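Local coordinates for protein monoacylglycerol lipase (Palaeococcus ferrophilus, PDB 6QE2) that probably hydrolyses monoacylglycerols to a free fatty acid and glycerol, and has the alpha/beta-hydrolase fold, at residues Gly59-Ser62 and Val63-Met67; Met67-Ile70 and Asp71-Ile74; Val93-Tyr96 and Ala97-Arg100. All coordinates share one frame; numbering follows the deposited sequence.

Contact 1: residues Gly59-Ser62 and Val63-Met67; sequences GHTS and VEEAM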
# COMPACT_ATOMS: atom_id res chain seq x y z
N GLY A 59 -9.06 1.70 12.39
CA GLY A 59 -8.10 2.70 12.00
C GLY A 59 -6.98 2.96 12.98
O GLY A 59 -6.22 3.92 12.79
N HIS A 60 -6.89 2.15 14.03
CA HIS A 60 -5.86 2.32 15.03
C HIS A 60 -4.75 1.31 14.87
O HIS A 60 -4.87 0.18 15.30
CB HIS A 60 -6.44 2.20 16.43
CG HIS A 60 -5.47 2.52 17.51
ND1 HIS A 60 -4.59 3.57 17.42
CD2 HIS A 60 -5.24 1.93 18.70
CE1 HIS A 60 -3.85 3.62 18.51
NE2 HIS A 60 -4.23 2.63 19.31
N THR A 61 -3.67 1.77 14.25
CA THR A 61 -2.48 0.97 13.99
C THR A 61 -1.34 1.89 13.55
O THR A 61 -1.38 3.09 13.77
CB THR A 61 -2.75 -0.11 12.91
OG1 THR A 61 -1.58 -0.90 12.71
CG2 THR A 61 -3.17 0.53 11.61
N SER A 62 -0.31 1.33 12.94
CA SER A 62 0.82 2.14 12.50
C SER A 62 1.58 1.45 11.39
O SER A 62 1.45 0.27 11.19
CB SER A 62 1.77 2.45 13.65
OG SER A 62 2.44 1.30 14.09
N VAL A 63 2.41 2.21 10.69
CA VAL A 63 3.22 1.65 9.62
C VAL A 63 4.24 0.68 10.23
O VAL A 63 4.52 -0.36 9.67
CB VAL A 63 3.96 2.73 8.84
CG1 VAL A 63 4.98 2.10 7.91
CG2 VAL A 63 2.98 3.59 8.07
N GLU A 64 4.79 1.05 11.37
CA GLU A 64 5.73 0.22 12.10
C GLU A 64 5.08 -1.11 12.51
O GLU A 64 5.71 -2.14 12.45
CB GLU A 64 6.24 0.98 13.31
CG GLU A 64 7.11 2.18 12.95
CD GLU A 64 6.32 3.43 12.64
OE1 GLU A 64 5.10 3.43 12.73
OE2 GLU A 64 6.95 4.44 12.31
N GLU A 65 3.82 -1.07 12.92
CA GLU A 65 3.13 -2.29 13.28
C GLU A 65 3.00 -3.20 12.06
O GLU A 65 3.25 -4.38 12.14
CB GLU A 65 1.77 -1.98 13.88
CG GLU A 65 1.01 -3.21 14.34
CD GLU A 65 -0.12 -2.88 15.28
OE1 GLU A 65 -0.72 -1.80 15.15
OE2 GLU A 65 -0.42 -3.72 16.15
N ALA A 66 2.60 -2.63 10.93
CA ALA A 66 2.47 -3.40 9.70
C ALA A 66 3.79 -4.03 9.28
O ALA A 66 3.82 -5.16 8.83
CB ALA A 66 1.91 -2.54 8.59
N MET A 67 4.89 -3.30 9.43
CA MET A 67 6.20 -3.85 9.07
C MET A 67 6.57 -5.04 9.95
O MET A 67 7.18 -5.97 9.49
CB MET A 67 7.28 -2.79 9.07
CG MET A 67 7.06 -1.72 8.02
SD MET A 67 8.53 -0.76 7.68
CE MET A 67 8.64 0.27 9.14
O HOH W 1 -3.06 -1.34 17.03
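S62 and E65 meet in a local N-terminal capping contact, where the loop after strand 42-46 turns into helix 63-77. S62 is the N-cap: its OG accepts from E65 N at 3.0 Å, with an N-H...O angle of 151°. OG stands between the backbone N and the carbonyl carbon (chi1 69°), which swings it over the first turn. S62 O takes A66 N at 3.1 Å, the first i to i+4 bond of the helix. E65 reaches back past the cap: with CG anti to N (chi1 -178°) and the chain extended, its OE1 accepts from T61 OG1 at 2.7 Å, the hydroxyl coming from above the carboxylate plane. A water also donates to OE1 at 3.0 Å and to H60 O at 2.9 Å, so one carboxylate oxygen ties two loop residues to the helix. With an alanine at E65, T61 OG1 would probably lose its acceptor and the water one of its anchors. The E64 carboxylate turns elsewhere, to S176 and N180 of helix 171-186, while T61 also packs on W48 and P49. The serine N-cap with its OG on the N-H three residues on is the classic start of an alpha-helix.

Contact 2: residues Met67-Ile70 and Asp71-Ile74; sequences MKII and DSII
With OG between the backbone N and the carbonyl carbon (chi1 84°), S72 folds its hydroxyl back onto the preceding turn, while D71 sets CG anti to its own carbonyl carbon (chi1 -79°) and carries its carboxylate back alongside M67 and K68. S72 OG donates to I69 O at 2.6 Å, lying in the carbonyl plane on a lone pair. The same oxygen accepts I73 N at 3.0 Å, so two donors grip it, one from the helix backbone and one from a side chain. The hydroxyl has a further partner in R5, whose NH2 is hydrogen-bonded to OG. The backbone bonds D71 N to M67 O, S72 N to K68 O and I74 N to I70 O complete the regular i to i+4 pattern.

D71 CB rests 3.2 Å from K68 O, and its OD2 lies 3.6 Å from M67 O. The charged ends of K68 and D71 do not meet: K68 NZ is 6.6 Å from OD2. The aspartate is instead engaged by Y96 through OD1 and by R100 through OD2, partners that would be expected to favour its ionised form.

Two isoleucine pairs, each four residues apart, touch branch to end: I69 CG2 meets I73 CD1 at 4.0 Å, and I70 CG2 meets I74 CD1 at 4.0 Å. In each pair the side chains cross at a slant. I69 and I73 lie against F46 of strand 42-46, and I73 also reaches Y44 there and V17 of strand 15-19. I70 packs on V19 of strand 15-19 and, like I74, on Y96, while M67 lies on R95 and T99, so helix 63-77 packs on the central sheet and is flanked by helix 88-99.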
# COMPACT_ATOMS: atom_id res chain seq x y z
N MET A 67 4.89 -3.30 9.43
CA MET A 67 6.20 -3.85 9.07
C MET A 67 6.57 -5.04 9.95
O MET A 67 7.18 -5.97 9.49
CB MET A 67 7.28 -2.79 9.07
CG MET A 67 7.06 -1.72 8.02
SD MET A 67 8.53 -0.76 7.68
CE MET A 67 8.64 0.27 9.14
N LYS A 68 6.18 -5.00 11.23
CA LYS A 68 6.42 -6.13 12.12
C LYS A 68 5.56 -7.32 11.70
O LYS A 68 5.98 -8.45 11.84
CB LYS A 68 6.16 -5.74 13.57
CG LYS A 68 7.30 -4.94 14.17
CD LYS A 68 7.03 -4.55 15.61
CE LYS A 68 8.16 -3.70 16.15
NZ LYS A 68 8.08 -2.29 15.67
N ILE A 69 4.36 -7.06 11.19
CA ILE A 69 3.50 -8.12 10.70
C ILE A 69 4.18 -8.76 9.49
O ILE A 69 4.24 -9.97 9.38
CB ILE A 69 2.11 -7.59 10.32
CG1 ILE A 69 1.32 -7.25 11.58
CG2 ILE A 69 1.34 -8.60 9.49
CD1 ILE A 69 0.12 -6.37 11.33
N ILE A 70 4.76 -7.94 8.62
CA ILE A 70 5.47 -8.46 7.46
C ILE A 70 6.67 -9.30 7.90
O ILE A 70 6.94 -10.33 7.32
CB ILE A 70 5.92 -7.33 6.51
CG1 ILE A 70 4.70 -6.62 5.92
CG2 ILE A 70 6.79 -7.89 5.40
CD1 ILE A 70 5.03 -5.30 5.27
N ASP A 71 7.37 -8.87 8.95
CA ASP A 71 8.48 -9.62 9.51
C ASP A 71 8.00 -11.03 9.86
O ASP A 71 8.63 -12.00 9.51
CB ASP A 71 8.98 -8.98 10.80
CG ASP A 71 9.87 -7.79 10.57
OD1 ASP A 71 10.43 -7.64 9.48
OD2 ASP A 71 10.02 -7.01 11.52
N SER A 72 6.89 -11.10 10.58
CA SER A 72 6.30 -12.36 10.99
C SER A 72 5.91 -13.23 9.80
O SER A 72 6.08 -14.43 9.85
CB SER A 72 5.08 -12.11 11.89
OG SER A 72 3.91 -11.86 11.15
N ILE A 73 5.39 -12.62 8.75
CA ILE A 73 5.01 -13.39 7.57
C ILE A 73 6.24 -13.98 6.89
O ILE A 73 6.23 -15.14 6.46
CB ILE A 73 4.19 -12.52 6.60
CG1 ILE A 73 2.85 -12.14 7.23
CG2 ILE A 73 3.99 -13.23 5.27
CD1 ILE A 73 2.09 -11.07 6.45
N ILE A 74 7.31 -13.19 6.78
CA ILE A 74 8.54 -13.70 6.16
C ILE A 74 9.14 -14.82 7.01
O ILE A 74 9.65 -15.81 6.48
CB ILE A 74 9.53 -12.55 5.92
CG1 ILE A 74 8.98 -11.61 4.84
CG2 ILE A 74 10.89 -13.08 5.48
CD1 ILE A 74 9.83 -10.39 4.60

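Contact 3: residues Val93-Tyr96 and Ala97-Arg100; sequences VIRY and AETR
Y96 and R100 meet one turn apart at the C-terminal end of helix 88-99, the helix of the beta-alpha-beta unit between strands 82-86 and 106-110 in the alpha/beta-hydrolase fold. The apolar part of R100 lies over one ring face of Y96: CD makes a CH-pi contact, 3.8 Å from the centroid and offset toward the rim, and NE is 3.4 Å from CE1. Ring and guanidinium planes are 29° apart. CG of Y96 anti to N (chi1 -162°) brings the ring beneath the R100 chain, while its OH bonds D71 of helix 63-77, which also pairs with R100.

Charge pairing links R95 to E98: NH1 donates at 2.9 Å to OE1, which sits at the edge of the guanidinium, in its plane. E187 gives NH1 a second carboxylate and N180 bonds NE, holding R95 to the neighbouring helical region.

Among the hydrogen bonds, R100 N to Y96 O (2.8 Å) closes the final turn, and A97 N donates to V93 O. R95 O accepts two donors from opposite faces of its carbonyl plane, T99 N and T99 OG1, the latter at 2.8 Å. That hydroxyl in turn accepts R100 NH1 at 3.0 Å, near the plane of the guanidinium.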
# COMPACT_ATOMS: atom_id res chain seq x y z
N VAL A 93 5.36 -0.86 2.14
CA VAL A 93 6.28 -1.80 1.52
C VAL A 93 7.57 -1.10 1.09
O VAL A 93 8.65 -1.71 1.11
CB VAL A 93 5.60 -2.55 0.35
CG1 VAL A 93 4.46 -3.38 0.88
CG2 VAL A 93 5.11 -1.58 -0.73
N ILE A 94 7.50 0.18 0.74
CA ILE A 94 8.72 0.94 0.48
C ILE A 94 9.55 1.06 1.76
O ILE A 94 10.77 0.86 1.75
CB ILE A 94 8.37 2.31 -0.13
CG1 ILE A 94 7.84 2.12 -1.55
CG2 ILE A 94 9.60 3.22 -0.12
CD1 ILE A 94 7.15 3.33 -2.12
N ARG A 95 8.89 1.39 2.88
CA ARG A 95 9.62 1.48 4.14
C ARG A 95 10.19 0.13 4.55
O ARG A 95 11.28 0.07 5.13
CB ARG A 95 8.71 2.04 5.23
CG ARG A 95 8.35 3.51 5.04
CD ARG A 95 9.53 4.45 5.30
NE ARG A 95 10.01 4.34 6.68
CZ ARG A 95 11.29 4.18 7.02
NH1 ARG A 95 12.23 4.15 6.08
NH2 ARG A 95 11.63 4.08 8.30
N TYR A 96 9.48 -0.95 4.24
CA TYR A 96 10.02 -2.28 4.53
C TYR A 96 11.26 -2.55 3.68
O TYR A 96 12.26 -3.07 4.19
CB TYR A 96 8.96 -3.35 4.30
CG TYR A 96 9.33 -4.64 4.99
CD1 TYR A 96 8.94 -4.88 6.30
CD2 TYR A 96 10.11 -5.60 4.35
CE1 TYR A 96 9.30 -6.04 6.96
CE2 TYR A 96 10.46 -6.78 5.00
CZ TYR A 96 10.05 -6.99 6.30
OH TYR A 96 10.40 -8.15 6.96
N ALA A 97 11.20 -2.20 2.39
CA ALA A 97 12.36 -2.38 1.52
C ALA A 97 13.55 -1.54 1.97
O ALA A 97 14.69 -1.89 1.67
CB ALA A 97 11.99 -2.04 0.07
N GLU A 98 13.29 -0.46 2.70
CA GLU A 98 14.36 0.39 3.21
C GLU A 98 14.93 -0.12 4.52
O GLU A 98 16.15 -0.05 4.74
CB GLU A 98 13.84 1.82 3.38
CG GLU A 98 13.68 2.51 2.05
CD GLU A 98 12.93 3.82 2.13
OE1 GLU A 98 12.38 4.15 3.20
OE2 GLU A 98 12.90 4.52 1.10
N THR A 99 14.08 -0.65 5.40
CA THR A 99 14.51 -1.02 6.75
C THR A 99 14.83 -2.50 6.91
O THR A 99 15.51 -2.87 7.87
CB THR A 99 13.44 -0.62 7.76
OG1 THR A 99 12.20 -1.26 7.42
CG2 THR A 99 13.24 0.90 7.77
N ARG A 100 14.33 -3.36 6.02
CA ARG A 100 14.72 -4.77 5.94
C ARG A 100 15.21 -5.06 4.53
O ARG A 100 14.63 -5.90 3.82
CB ARG A 100 13.55 -5.69 6.31
CG ARG A 100 13.14 -5.70 7.78
CD ARG A 100 12.27 -4.48 8.16
NE ARG A 100 11.43 -4.76 9.34
CZ ARG A 100 10.87 -3.83 10.10
NH1 ARG A 100 11.05 -2.54 9.83
NH2 ARG A 100 10.13 -4.18 11.15

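Contacts 1 and 2 follow each other along helix 63-77, sharing M67, with centres about 11 Å apart; contact 3 closes the neighbouring helix 88-99, its centre about 11 Å from that of contact 2 and 14 Å from that of contact 1. Polar bonds join the two helices: D71 OD2 forms a salt bridge with R100 NH2 at 2.8 Å, and D71 OD1 a probable hydrogen bond with Y96 OH at 2.6 Å. M67 SD packs 3.7 Å from T99 OG1. Helix 88-99 follows the probable nucleophile elbow around S87, and the V93 side chain touches residues of this elbow; the V63 side chain lies about 9 Å from the bound lauryl dimethylamine-N-oxide.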